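PDB 6BDC: Hcp1 from Flavobacterium johnsoniae, which probably assembles as a hexameric ring of the type VI secretion tube and may act as a chaperone for secreted effectors. Local coordinates for residues Ile42-Glu47 with Glu107-Ser112. Numbering follows the deposited sequence.
Sequences IMIEVE and ETFMIS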
# COMPACT_ATOMS: atom_id res chain seq x y z
N ILE A 42 9.46 22.73 1.23
CA ILE A 42 8.06 22.94 1.61
C ILE A 42 7.17 22.38 0.51
O ILE A 42 7.39 22.67 -0.68
CB ILE A 42 7.75 24.42 1.86
CG1 ILE A 42 8.76 25.04 2.83
CG2 ILE A 42 6.34 24.59 2.39
CD1 ILE A 42 8.49 26.49 3.14
N MSE A 43 6.16 21.61 0.89
CA MSE A 43 5.22 21.01 -0.06
C MSE A 43 3.82 21.61 0.13
O MSE A 43 3.31 21.63 1.25
CB MSE A 43 5.17 19.50 0.11
CG MSE A 43 6.18 18.95 1.10
SE MSE A 43 7.94 18.58 0.35
CE MSE A 43 7.81 16.63 0.26
N ILE A 44 3.21 22.09 -0.95
CA ILE A 44 1.94 22.80 -0.90
C ILE A 44 1.00 22.22 -1.95
O ILE A 44 1.43 21.77 -3.01
CB ILE A 44 2.12 24.32 -1.10
CG1 ILE A 44 3.19 24.88 -0.17
CG2 ILE A 44 0.81 25.07 -0.88
CD1 ILE A 44 4.44 25.35 -0.88
N GLU A 45 -0.30 22.23 -1.63
CA GLU A 45 -1.35 21.87 -2.58
C GLU A 45 -2.37 23.00 -2.61
O GLU A 45 -2.84 23.44 -1.56
CB GLU A 45 -2.02 20.55 -2.21
CG GLU A 45 -3.08 20.11 -3.21
CD GLU A 45 -3.50 18.67 -3.02
OE1 GLU A 45 -2.94 17.99 -2.14
OE2 GLU A 45 -4.40 18.21 -3.76
N VAL A 46 -2.72 23.44 -3.82
CA VAL A 46 -3.48 24.67 -4.01
C VAL A 46 -4.65 24.42 -4.94
O VAL A 46 -4.57 23.60 -5.87
CB VAL A 46 -2.57 25.79 -4.58
CG1 VAL A 46 -3.36 27.04 -4.89
CG2 VAL A 46 -1.45 26.10 -3.61
N GLU A 47 -5.76 25.11 -4.68
CA GLU A 47 -6.85 25.16 -5.64
C GLU A 47 -6.41 25.97 -6.86
O GLU A 47 -5.93 27.10 -6.73
CB GLU A 47 -8.10 25.78 -5.00
CG GLU A 47 -9.34 24.90 -5.07
CD GLU A 47 -10.48 25.44 -4.22
OE1 GLU A 47 -10.20 26.03 -3.16
OE2 GLU A 47 -11.66 25.29 -4.63
N GLU A 107 -3.17 22.11 -7.67
CA GLU A 107 -1.75 22.22 -7.98
C GLU A 107 -0.94 21.76 -6.78
O GLU A 107 -1.16 22.23 -5.66
CB GLU A 107 -1.37 23.66 -8.34
CG GLU A 107 -1.79 24.10 -9.73
CD GLU A 107 -1.53 25.57 -9.97
OE1 GLU A 107 -2.32 26.40 -9.47
OE2 GLU A 107 -0.53 25.90 -10.64
N THR A 108 0.01 20.85 -7.01
CA THR A 108 0.87 20.32 -5.96
C THR A 108 2.32 20.53 -6.36
O THR A 108 2.75 20.01 -7.40
CB THR A 108 0.59 18.84 -5.70
OG1 THR A 108 -0.71 18.69 -5.12
CG2 THR A 108 1.64 18.26 -4.76
N PHE A 109 3.07 21.26 -5.55
CA PHE A 109 4.42 21.64 -5.91
C PHE A 109 5.30 21.67 -4.67
O PHE A 109 4.81 21.71 -3.54
CB PHE A 109 4.45 23.00 -6.62
CG PHE A 109 3.86 24.13 -5.81
CD1 PHE A 109 4.68 24.98 -5.09
CD2 PHE A 109 2.50 24.33 -5.78
CE1 PHE A 109 4.14 26.01 -4.34
CE2 PHE A 109 1.95 25.36 -5.04
CZ PHE A 109 2.77 26.21 -4.32
N MSE A 110 6.61 21.64 -4.91
CA MSE A 110 7.58 21.72 -3.83
C MSE A 110 8.67 22.75 -4.14
O MSE A 110 9.28 22.74 -5.21
CB MSE A 110 8.20 20.34 -3.57
CG MSE A 110 9.70 20.33 -3.27
SE MSE A 110 10.25 18.66 -2.41
CE MSE A 110 12.00 18.43 -3.26
N ILE A 111 8.88 23.67 -3.19
CA ILE A 111 9.88 24.72 -3.31
C ILE A 111 11.00 24.45 -2.32
O ILE A 111 10.79 23.85 -1.26
CB ILE A 111 9.28 26.12 -3.09
CG1 ILE A 111 8.57 26.21 -1.74
CG2 ILE A 111 8.35 26.49 -4.23
CD1 ILE A 111 7.99 27.58 -1.45
N SER A 112 12.20 24.90 -2.67
CA SER A 112 13.38 24.72 -1.84
C SER A 112 13.90 26.10 -1.45
O SER A 112 14.47 26.82 -2.28
CB SER A 112 14.45 23.93 -2.59
OG SER A 112 15.64 23.87 -1.82
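The E107 carbonyl oxygen takes the V46 N-H at 2.7 Å (V46 N to E107 O) and, more weakly, meets the CA-H of E45 (E45 CA to E107 O 3.1 Å), so two groups of strand 41-47 grip it. E107 N in turn donates to V46 O at an N-H...O angle of 165°. Paired bonds of the same kind join I44 with F109 and I42 with I111; the two segments run at 159° to each other, an antiparallel ladder.

On the face bearing I42, I44 and V46, CG of F109 stands between its backbone N and carbonyl carbon (chi1 58°), which leans the ring toward strand 41-47. I44 CB sits over one ring face, 4.2 Å from the F109 centroid, a CH-pi contact; its CD1 reaches F109 CE1 at 3.5 Å, while V46 CG2 meets the ring edge. L54 of helix 53-60 also packs on this ring. On the same face, E107 OE2 is hydrogen-bonded to Y93 OH.

The other face is more open. Selenomethionines M43 and M110 run side by side, SE to SE 3.6 Å, and E45 lays its CG 3.4 Å from T108 OG1, its carboxylate bonding to T106.

Strands 12-24 and 88-98 flank the pair, making it interior to the curled Hcp sheet. Backbone bonds thus fix the register, between a largely apolar, buried face whose one carboxylate, E107, is satisfied by Y93 and a partly exposed face mixing the selenomethionine pair with E45 and T108.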